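Local coordinates for coenzyme F420-dependent N(5),N(10)-methenyltetrahydromethanopterin reductase-related protein (Desulfurobacterium thermolithotrophum DSM 11699, PDB 6HUZ) that binds the iron-guanylylpyridinol cofactor and methenyl-tetrahydrofolate as a bacterial paralog of [Fe]-hydrogenase, and probably uses tetrahydrofolate derivatives as substrates, at residues Y6-L11 and P51-V56; M119-L124 and L194-V199; G254-I259 and E306-S311. One frame throughout, in Å; residues are numbered along the deposited sequence.

Contact 1: Y6-L11 and P51-V56; sequences YGFGSL and PNIDKV. With FE9 (iron-guanylyl pyridinol cofactor), chain B.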
loop_
_atom_site.group_PDB
_atom_site.type_symbol
_atom_site.label_atom_id
_atom_site.label_comp_id
_atom_site.label_asym_id
_atom_site.label_seq_id
_atom_site.Cartn_x
_atom_site.Cartn_y
_atom_site.Cartn_z
ATOM N N TYR A 6 -4.279 -17.811 -27.944
ATOM C CA TYR A 6 -4.345 -16.678 -28.856
ATOM C C TYR A 6 -3.120 -15.831 -28.624
ATOM O O TYR A 6 -2.999 -15.285 -27.552
ATOM C CB TYR A 6 -5.628 -15.884 -28.593
ATOM C CG TYR A 6 -6.840 -16.552 -29.209
ATOM C CD1 TYR A 6 -7.174 -16.340 -30.537
ATOM C CD2 TYR A 6 -7.640 -17.411 -28.467
ATOM C CE1 TYR A 6 -8.255 -16.993 -31.125
ATOM C CE2 TYR A 6 -8.729 -18.067 -29.045
ATOM C CZ TYR A 6 -9.055 -17.824 -30.364
ATOM O OH TYR A 6 -10.131 -18.469 -30.940
ATOM N N GLY A 7 -2.217 -15.751 -29.601
ATOM C CA GLY A 7 -0.990 -14.966 -29.486
ATOM C C GLY A 7 0.264 -15.814 -29.392
ATOM O O GLY A 7 0.369 -16.668 -28.525
ATOM N N PHE A 8 1.229 -15.605 -30.296
ATOM C CA PHE A 8 2.462 -16.407 -30.277
ATOM C C PHE A 8 3.399 -15.993 -29.141
ATOM O O PHE A 8 4.038 -16.853 -28.529
ATOM C CB PHE A 8 3.217 -16.257 -31.617
ATOM C CG PHE A 8 4.320 -17.272 -31.833
ATOM C CD1 PHE A 8 4.046 -18.514 -32.399
ATOM C CD2 PHE A 8 5.628 -16.989 -31.467
ATOM C CE1 PHE A 8 5.064 -19.444 -32.623
ATOM C CE2 PHE A 8 6.642 -17.924 -31.675
ATOM C CZ PHE A 8 6.355 -19.145 -32.261
ATOM N N GLY A 9 3.497 -14.689 -28.932
ATOM C CA GLY A 9 4.365 -14.044 -27.954
ATOM C C GLY A 9 5.345 -13.244 -28.797
ATOM O O GLY A 9 5.681 -13.688 -29.894
ATOM N N SER A 10 5.794 -12.061 -28.349
ATOM C CA SER A 10 6.708 -11.262 -29.157
ATOM C C SER A 10 8.151 -11.770 -29.216
ATOM O O SER A 10 8.907 -11.609 -28.267
ATOM C CB SER A 10 6.701 -9.810 -28.724
ATOM O OG SER A 10 7.825 -9.103 -29.237
ATOM N N LEU A 11 8.552 -12.326 -30.342
ATOM C CA LEU A 11 9.920 -12.823 -30.511
ATOM C C LEU A 11 10.978 -11.720 -30.231
ATOM O O LEU A 11 11.950 -11.954 -29.506
ATOM C CB LEU A 11 10.108 -13.360 -31.925
ATOM C CG LEU A 11 9.404 -14.685 -32.222
ATOM C CD1 LEU A 11 9.262 -14.896 -33.729
ATOM C CD2 LEU A 11 10.169 -15.856 -31.635
ATOM N N PRO A 51 -2.222 -13.595 -35.987
ATOM C CA PRO A 51 -2.207 -13.049 -37.351
ATOM C C PRO A 51 -0.839 -12.965 -38.010
ATOM O O PRO A 51 -0.771 -12.875 -39.224
ATOM C CB PRO A 51 -2.789 -11.634 -37.166
ATOM C CG PRO A 51 -2.498 -11.281 -35.788
ATOM C CD PRO A 51 -2.627 -12.570 -35.004
ATOM N N ASN A 52 0.239 -12.964 -37.221
ATOM C CA ASN A 52 1.591 -12.833 -37.755
ATOM C C ASN A 52 2.418 -14.116 -37.762
ATOM O O ASN A 52 3.643 -14.045 -37.745
ATOM C CB ASN A 52 2.323 -11.731 -36.977
ATOM C CG ASN A 52 1.507 -10.478 -36.741
ATOM O OD1 ASN A 52 1.442 -9.578 -37.577
ATOM N ND2 ASN A 52 0.859 -10.385 -35.591
ATOM N N ILE A 53 1.774 -15.285 -37.818
ATOM C CA ILE A 53 2.491 -16.565 -37.870
ATOM C C ILE A 53 3.552 -16.592 -39.012
ATOM O O ILE A 53 4.605 -17.203 -38.855
ATOM C CB ILE A 53 1.454 -17.719 -38.050
ATOM C CG1 ILE A 53 0.865 -18.167 -36.692
ATOM C CG2 ILE A 53 2.031 -18.882 -38.810
ATOM C CD1 ILE A 53 1.856 -18.603 -35.637
ATOM N N ASP A 54 3.282 -15.952 -40.149
ATOM C CA ASP A 54 4.258 -15.955 -41.250
ATOM C C ASP A 54 5.555 -15.171 -40.943
ATOM O O ASP A 54 6.542 -15.337 -41.655
ATOM C CB ASP A 54 3.616 -15.474 -42.561
ATOM C CG ASP A 54 2.754 -16.533 -43.227
ATOM O OD1 ASP A 54 2.502 -17.588 -42.590
ATOM O OD2 ASP A 54 2.334 -16.313 -44.387
ATOM N N LYS A 55 5.571 -14.347 -39.890
ATOM C CA LYS A 55 6.775 -13.604 -39.517
ATOM C C LYS A 55 7.675 -14.457 -38.601
ATOM O O LYS A 55 8.845 -14.117 -38.409
ATOM C CB LYS A 55 6.412 -12.277 -38.820
ATOM C CG LYS A 55 5.834 -11.241 -39.775
ATOM C CD LYS A 55 5.305 -10.005 -39.056
ATOM C CE LYS A 55 4.160 -9.344 -39.794
ATOM N NZ LYS A 55 4.167 -7.862 -39.621
ATOM N N VAL A 56 7.140 -15.572 -38.055
ATOM C CA VAL A 56 7.907 -16.453 -37.180
ATOM C C VAL A 56 8.926 -17.208 -38.037
ATOM O O VAL A 56 8.530 -17.839 -39.019
ATOM C CB VAL A 56 6.977 -17.462 -36.449
ATOM C CG1 VAL A 56 7.785 -18.458 -35.612
ATOM C CG2 VAL A 56 5.959 -16.732 -35.582
HETATM O O2 FE9 B . 5.261 -9.915 -21.189
HETATM FE FE FE9 B . 3.365 -11.772 -19.358
HETATM C C1F FE9 B . 4.521 -13.069 -19.937
HETATM O O1F FE9 B . 5.233 -13.875 -20.293
HETATM C C2F FE9 B . 3.384 -12.556 -17.698
HETATM O O2F FE9 B . 3.379 -13.067 -16.690
HETATM C C8 FE9 B . 1.779 -12.692 -19.877
HETATM O O18 FE9 B . 1.266 -13.559 -19.192
HETATM C C7 FE9 B . 1.133 -12.304 -21.197
HETATM C C6 FE9 B . 2.121 -11.409 -21.888
HETATM N N1 FE9 B . 3.274 -11.047 -21.172
HETATM C C5 FE9 B . 1.881 -10.962 -23.269
HETATM C C5M FE9 B . 0.608 -11.351 -23.965
HETATM C C4 FE9 B . 2.887 -10.099 -23.908
HETATM C C3 FE9 B . 4.104 -9.712 -23.141
HETATM C C3M FE9 B . 5.187 -8.849 -23.735
HETATM C C2 FE9 B . 4.265 -10.238 -21.734
HETATM O O3P FE9 B . 2.601 -9.633 -25.154
HETATM P P1 FE9 B . 3.245 -10.238 -26.507
HETATM O O1P FE9 B . 4.461 -10.966 -26.182
HETATM O O2P FE9 B . 3.683 -8.974 -27.417
HETATM O "O5'" FE9 B . 2.120 -11.164 -27.151
HETATM C "C5'" FE9 B . 0.951 -10.639 -27.760
HETATM C "C4'" FE9 B . 0.688 -11.499 -28.992
HETATM O "O4'" FE9 B . -0.568 -11.147 -29.559
HETATM C "C1'" FE9 B . -0.466 -11.307 -30.967
HETATM C "C2'" FE9 B . 0.920 -10.790 -31.284
HETATM O "O2'" FE9 B . 1.437 -11.229 -32.548
HETATM C "C3'" FE9 B . 1.727 -11.299 -30.095
HETATM O "O3'" FE9 B . 2.378 -12.543 -30.359
HETATM N N9A FE9 B . -1.593 -10.621 -31.628
HETATM C C4A FE9 B . -2.719 -11.245 -31.883
HETATM N N3A FE9 B . -3.119 -12.528 -31.729
HETATM C C2A FE9 B . -4.348 -12.882 -32.159
HETATM N N2A FE9 B . -4.723 -14.164 -31.949
HETATM N N1A FE9 B . -5.206 -12.033 -32.756
HETATM C C6A FE9 B . -4.889 -10.751 -33.013
HETATM O O6A FE9 B . -5.698 -9.975 -33.548
HETATM C C5A FE9 B . -3.586 -10.266 -32.554
HETATM N N7A FE9 B . -2.913 -9.106 -32.587
HETATM C C8A FE9 B . -1.702 -9.336 -32.017
HETATM O O HOH W 1 4.619 -10.037 -18.673
#

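Contact 2: M119-L124 and L194-V199; sequences MSILVL and LPAELV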
loop_
_atom_site.group_PDB
_atom_site.type_symbol
_atom_site.label_atom_id
_atom_site.label_comp_id
_atom_site.label_asym_id
_atom_site.label_seq_id
_atom_site.Cartn_x
_atom_site.Cartn_y
_atom_site.Cartn_z
ATOM N N MET A 119 -4.411 -8.429 -19.319
ATOM C CA MET A 119 -5.793 -7.974 -19.188
ATOM C C MET A 119 -6.424 -8.531 -17.950
ATOM O O MET A 119 -6.365 -9.741 -17.756
ATOM C CB MET A 119 -6.598 -8.448 -20.418
ATOM C CG MET A 119 -8.093 -8.136 -20.352
ATOM S SD MET A 119 -8.416 -6.403 -19.943
ATOM C CE MET A 119 -8.074 -5.658 -21.523
ATOM N N SER A 120 -7.035 -7.668 -17.096
ATOM C CA SER A 120 -7.711 -8.178 -15.912
ATOM C C SER A 120 -8.949 -8.955 -16.379
ATOM O O SER A 120 -9.674 -8.479 -17.266
ATOM C CB SER A 120 -8.153 -7.035 -15.011
ATOM O OG SER A 120 -9.221 -7.460 -14.185
ATOM N N ILE A 121 -9.193 -10.142 -15.802
ATOM C CA ILE A 121 -10.355 -10.933 -16.195
ATOM C C ILE A 121 -11.649 -10.211 -15.829
ATOM O O ILE A 121 -12.661 -10.376 -16.542
ATOM C CB ILE A 121 -10.326 -12.389 -15.624
ATOM C CG1 ILE A 121 -11.388 -13.270 -16.334
ATOM C CG2 ILE A 121 -10.562 -12.427 -14.096
ATOM C CD1 ILE A 121 -11.309 -13.435 -17.942
ATOM N N LEU A 122 -11.620 -9.423 -14.729
ATOM C CA LEU A 122 -12.786 -8.682 -14.266
ATOM C C LEU A 122 -13.107 -7.561 -15.227
ATOM O O LEU A 122 -14.282 -7.336 -15.511
ATOM C CB LEU A 122 -12.597 -8.151 -12.828
ATOM C CG LEU A 122 -12.299 -9.249 -11.777
ATOM C CD1 LEU A 122 -12.332 -8.664 -10.343
ATOM C CD2 LEU A 122 -13.309 -10.417 -11.882
ATOM N N VAL A 123 -12.086 -6.885 -15.754
ATOM C CA VAL A 123 -12.307 -5.819 -16.736
ATOM C C VAL A 123 -12.897 -6.445 -17.987
ATOM O O VAL A 123 -13.907 -5.959 -18.499
ATOM C CB VAL A 123 -11.006 -5.050 -17.054
ATOM C CG1 VAL A 123 -11.195 -4.097 -18.237
ATOM C CG2 VAL A 123 -10.533 -4.291 -15.838
ATOM N N LEU A 124 -12.296 -7.538 -18.494
ATOM C CA LEU A 124 -12.817 -8.188 -19.685
ATOM C C LEU A 124 -14.241 -8.698 -19.505
ATOM O O LEU A 124 -15.075 -8.501 -20.388
ATOM C CB LEU A 124 -11.921 -9.353 -20.127
ATOM C CG LEU A 124 -12.405 -10.089 -21.394
ATOM C CD1 LEU A 124 -12.429 -9.167 -22.578
ATOM C CD2 LEU A 124 -11.544 -11.313 -21.685
ATOM N N LEU A 194 -6.575 -18.228 -7.047
ATOM C CA LEU A 194 -6.726 -16.979 -6.296
ATOM C C LEU A 194 -8.030 -16.255 -6.582
ATOM O O LEU A 194 -8.591 -16.401 -7.658
ATOM C CB LEU A 194 -5.599 -15.989 -6.692
ATOM C CG LEU A 194 -4.165 -16.481 -6.628
ATOM C CD1 LEU A 194 -3.228 -15.337 -6.928
ATOM C CD2 LEU A 194 -3.823 -17.043 -5.295
ATOM N N PRO A 195 -8.498 -15.411 -5.640
ATOM C CA PRO A 195 -9.683 -14.602 -5.934
ATOM C C PRO A 195 -9.328 -13.833 -7.223
ATOM O O PRO A 195 -8.194 -13.348 -7.402
ATOM C CB PRO A 195 -9.796 -13.662 -4.725
ATOM C CG PRO A 195 -9.029 -14.314 -3.647
ATOM C CD PRO A 195 -7.934 -15.099 -4.314
ATOM N N ALA A 196 -10.279 -13.730 -8.129
ATOM C CA ALA A 196 -10.042 -13.068 -9.413
ATOM C C ALA A 196 -9.358 -11.685 -9.340
ATOM O O ALA A 196 -8.467 -11.390 -10.143
ATOM C CB ALA A 196 -11.350 -12.974 -10.180
ATOM N N GLU A 197 -9.744 -10.854 -8.392
ATOM C CA GLU A 197 -9.148 -9.528 -8.305
ATOM C C GLU A 197 -7.662 -9.530 -7.908
ATOM O O GLU A 197 -6.952 -8.574 -8.210
ATOM C CB GLU A 197 -9.953 -8.672 -7.334
ATOM C CG GLU A 197 -9.712 -7.186 -7.466
ATOM C CD GLU A 197 -10.502 -6.370 -6.463
ATOM O OE1 GLU A 197 -10.920 -6.935 -5.422
ATOM O OE2 GLU A 197 -10.702 -5.161 -6.720
ATOM N N LEU A 198 -7.202 -10.593 -7.265
ATOM C CA LEU A 198 -5.817 -10.693 -6.796
ATOM C C LEU A 198 -4.854 -11.288 -7.787
ATOM O O LEU A 198 -3.641 -11.205 -7.553
ATOM C CB LEU A 198 -5.790 -11.505 -5.481
ATOM C CG LEU A 198 -6.705 -10.957 -4.353
ATOM C CD1 LEU A 198 -6.449 -11.664 -3.022
ATOM C CD2 LEU A 198 -6.532 -9.481 -4.156
ATOM N N VAL A 199 -5.352 -11.922 -8.883
ATOM C CA VAL A 199 -4.457 -12.516 -9.878
ATOM C C VAL A 199 -3.504 -11.427 -10.419
ATOM O O VAL A 199 -2.288 -11.646 -10.454
ATOM C CB VAL A 199 -5.245 -13.249 -10.992
ATOM C CG1 VAL A 199 -4.333 -13.619 -12.174
ATOM C CG2 VAL A 199 -5.931 -14.500 -10.420
#

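Contact 3: G254-I259 and E306-S311; sequences GLEGLI and ENFSPS. With NA (sodium ion), chain I.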
loop_
_atom_site.group_PDB
_atom_site.type_symbol
_atom_site.label_atom_id
_atom_site.label_comp_id
_atom_site.label_asym_id
_atom_site.label_seq_id
_atom_site.Cartn_x
_atom_site.Cartn_y
_atom_site.Cartn_z
ATOM N N GLY A 254 0.613 10.838 -8.908
ATOM C CA GLY A 254 1.753 10.204 -9.569
ATOM C C GLY A 254 2.939 10.023 -8.645
ATOM O O GLY A 254 2.928 10.447 -7.486
ATOM N N LEU A 255 3.977 9.417 -9.153
ATOM C CA LEU A 255 5.179 9.194 -8.337
ATOM C C LEU A 255 5.837 10.495 -7.903
ATOM O O LEU A 255 6.442 10.567 -6.837
ATOM C CB LEU A 255 6.199 8.389 -9.171
ATOM C CG LEU A 255 5.985 6.872 -9.194
ATOM C CD1 LEU A 255 6.821 6.238 -10.316
ATOM C CD2 LEU A 255 6.309 6.266 -7.832
ATOM N N GLU A 256 5.755 11.514 -8.741
ATOM C CA GLU A 256 6.361 12.788 -8.411
ATOM C C GLU A 256 5.634 13.400 -7.219
ATOM O O GLU A 256 6.272 13.979 -6.383
ATOM C CB GLU A 256 6.399 13.730 -9.633
ATOM C CG GLU A 256 5.059 14.283 -10.101
ATOM C CD GLU A 256 4.334 13.450 -11.152
ATOM O OE1 GLU A 256 4.463 12.206 -11.130
ATOM O OE2 GLU A 256 3.630 14.043 -11.999
ATOM N N GLY A 257 4.322 13.242 -7.145
ATOM C CA GLY A 257 3.539 13.774 -6.046
ATOM C C GLY A 257 3.839 12.996 -4.774
ATOM O O GLY A 257 4.015 13.581 -3.714
ATOM N N LEU A 258 3.930 11.679 -4.887
ATOM C CA LEU A 258 4.241 10.784 -3.779
ATOM C C LEU A 258 5.540 11.205 -3.120
ATOM O O LEU A 258 5.612 11.311 -1.894
ATOM C CB LEU A 258 4.410 9.348 -4.317
ATOM C CG LEU A 258 4.921 8.363 -3.274
ATOM C CD1 LEU A 258 3.868 8.090 -2.213
ATOM C CD2 LEU A 258 5.351 7.075 -3.930
ATOM N N ILE A 259 6.571 11.428 -3.942
ATOM C CA ILE A 259 7.889 11.818 -3.449
ATOM C C ILE A 259 7.850 13.210 -2.779
ATOM O O ILE A 259 8.371 13.360 -1.682
ATOM C CB ILE A 259 8.933 11.764 -4.590
ATOM C CG1 ILE A 259 9.181 10.297 -5.052
ATOM C CG2 ILE A 259 10.240 12.434 -4.161
ATOM C CD1 ILE A 259 9.769 10.175 -6.504
ATOM N N GLU A 306 10.224 18.361 -7.522
ATOM C CA GLU A 306 10.553 19.750 -7.216
ATOM C C GLU A 306 9.586 20.718 -7.925
ATOM O O GLU A 306 9.307 21.788 -7.402
ATOM C CB GLU A 306 12.015 20.050 -7.578
ATOM C CG GLU A 306 12.998 19.373 -6.636
ATOM C CD GLU A 306 14.460 19.673 -6.909
ATOM O OE1 GLU A 306 14.944 19.338 -8.015
ATOM O OE2 GLU A 306 15.123 20.243 -6.012
ATOM N N ASN A 307 9.056 20.350 -9.098
ATOM C CA ASN A 307 8.115 21.225 -9.813
ATOM C C ASN A 307 6.635 20.825 -9.560
ATOM O O ASN A 307 5.740 21.333 -10.237
ATOM C CB ASN A 307 8.421 21.162 -11.313
ATOM C CG ASN A 307 9.839 21.583 -11.647
ATOM O OD1 ASN A 307 10.641 20.806 -12.188
ATOM N ND2 ASN A 307 10.181 22.827 -11.330
ATOM N N PHE A 308 6.382 19.923 -8.587
ATOM C CA PHE A 308 5.035 19.428 -8.282
ATOM C C PHE A 308 4.271 20.251 -7.300
ATOM O O PHE A 308 4.837 20.717 -6.325
ATOM C CB PHE A 308 5.119 18.011 -7.690
ATOM C CG PHE A 308 3.787 17.509 -7.159
ATOM C CD1 PHE A 308 2.813 17.038 -8.023
ATOM C CD2 PHE A 308 3.492 17.571 -5.802
ATOM C CE1 PHE A 308 1.566 16.624 -7.534
ATOM C CE2 PHE A 308 2.261 17.130 -5.311
ATOM C CZ PHE A 308 1.298 16.681 -6.179
ATOM N N SER A 309 2.962 20.373 -7.512
ATOM C CA SER A 309 2.095 21.093 -6.583
ATOM C C SER A 309 0.734 20.384 -6.600
ATOM O O SER A 309 0.242 20.097 -7.694
ATOM C CB SER A 309 1.943 22.553 -6.999
ATOM O OG SER A 309 1.548 23.331 -5.884
ATOM N N PRO A 310 0.103 20.041 -5.451
ATOM C CA PRO A 310 -1.199 19.354 -5.534
ATOM C C PRO A 310 -2.277 20.297 -6.080
ATOM O O PRO A 310 -2.466 21.373 -5.537
ATOM C CB PRO A 310 -1.483 18.943 -4.083
ATOM C CG PRO A 310 -0.756 19.955 -3.264
ATOM C CD PRO A 310 0.503 20.271 -4.044
ATOM N N SER A 311 -2.969 19.899 -7.143
ATOM C CA SER A 311 -4.017 20.733 -7.764
ATOM C C SER A 311 -5.266 20.829 -6.902
ATOM O O SER A 311 -5.880 21.884 -6.841
ATOM C CB SER A 311 -4.383 20.175 -9.141
ATOM O OG SER A 311 -4.623 18.778 -9.079
HETATM NA NA NA I . 2.828 10.630 -13.068
HETATM O O HOH W 2 3.545 11.055 -15.687
#

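Contact 1: Y6-L11 and P51-V56
F8 and V56 carry the apolar half of this contact, a CH-pi contact in which the CG2 methyl of V56 stands over the centre of the F8 ring, 3.9 Å from CG2 to the ring centroid and almost exactly on its normal. The second V56 methyl reaches the far end of the same ring, CG1 lying 3.7 Å from F8 CZ. The phenyl group is thrown across to V56 because its CG is anti to the backbone N (chi1 -167°), and the two side chains approach from opposite directions. Crossing F8 at about a right angle, I53 brings its CD1 to 3.9 Å from F8 CD1, while L11 adds its CD1 at 4.0 Å from V56 CA. I60 and V64 of helix 58-66 also pack against F8.

Both segments follow parallel strands, 2-6 and 45-49, in a Rossmann-like sheet. The first is the glycine-rich turn that such folds use to grip a nucleotide phosphate, and here it runs straight into helix 11-17, with S10 as N-cap.

No hydrogen bond joins the segments directly; the polar work is done on the cofactor between them. The amide of G9 donates to the ribose O3' of FE9 (2.8 Å from N to O3') and that of S10 to the phosphate O1P (2.8 Å from N to O1P). From the other side, N52 ND2 offers a weak, bent bond to FE9 O2'. P51 lies against the guanine, its CD 3.3 Å from FE9 N3A, and the Y6 ring meets the base amino nitrogen N2A edge-on.

Contact 2: M119-L124 and L194-V199
L122 straddles the first turn of helix 196-203, setting one methyl on each of two consecutive residues. Its CG is anti to the carbonyl carbon (chi1 -58°), which sends the branched end across to the facing helix. CD2 comes to rest 3.6 Å from A196 CB, while CD1 touches E197 CB at 3.8 Å. I121 contributes differently: its CG1 runs off with chi1 at -167°, leaving the short CG2 branch to meet the alanine methyl, 4.0 Å from I121 CG2 to A196 CB. A196 CB thus meets both branched side chains of the facing helix on one side.

E197 crosses L122 at about a right angle and offers only its aliphatic base, for the extended chain carries the carboxylate away from the leucine to the second subunit, where OE2 is hydrogen-bonded to S317 and OE1 to T316. On the opposing helix, 121-127, S120 is the N-cap: its OG accepts weak bonds from the N of V123 and of L122, 3.3 Å from V123 N to S120 OG.

The contact joins the start of that helix, in the Rossmann-like part of the chain, to the place where strand 190-195 passes into the helical part. A162 of strand 158-163 packs against both I121 and A196. With aliphatic carbons alone meeting across the contact, its cohesion is dispersive and hydrophobic, and the polar end of E197 is spent on the dimer instead.

Contact 3: G254-I259 and E306-S311
F308 lays the face of its phenyl ring on G257, where the CA sits 3.5 Å from the ring centroid and only 6° off the normal. With no side chain on G257, the ring can settle directly on the backbone CA in this CH-pi contact. One residue earlier, E256 crosses the aromatic side chain at about a right angle, its CG 4.1 Å from F308 CD1, with the carboxylate plane turned 81° from the ring.

The torsions of both side chains set up this meeting. F308 has CG anti to the backbone N (chi1 172°), which carries the ring toward the helix. E256 instead holds CG between its backbone N and carbonyl carbon, then bends at chi2. In the next shell its carboxylate binds the sodium ion, at a rather long 3.0 Å from OE1 to the metal. A water, the carbonyl O of K356 and E236 of the second subunit also bind this ion.

Helix 232-262 is kinked here, the N of L255 and of E256 having no bond to the preceding turn; beyond it, G254 O accepts the N of L258. F308 lays the loop after helix 299-306 against helix 232-262, where L261 also packs on F308, I259 meets L301 and A305 of helix 299-306, and L258 and I259 face F214 of the second subunit.

How the contacts relate
The three contacts follow one another along the chain without touching, and their chemistry changes with their place. Contact 1 lies beyond the C-terminal ends of two inner strands of the Rossmann-like sheet, its centre about 22 Å from the chain centre, yet it is buried and shares the cofactor between its loops. Contact 2, about 8 Å from that centre, is only partly buried; it is purely aliphatic and joins the nucleotide-binding part to the helical part. Contact 3 is buried within the helical part, far from the chain's centre, where the second subunit packs against it. Contacts 1 and 3 each set a C-H group, of valine or of glycine, over a phenylalanine face. Contact 2 also reaches the second subunit, whereas contact 1 does not.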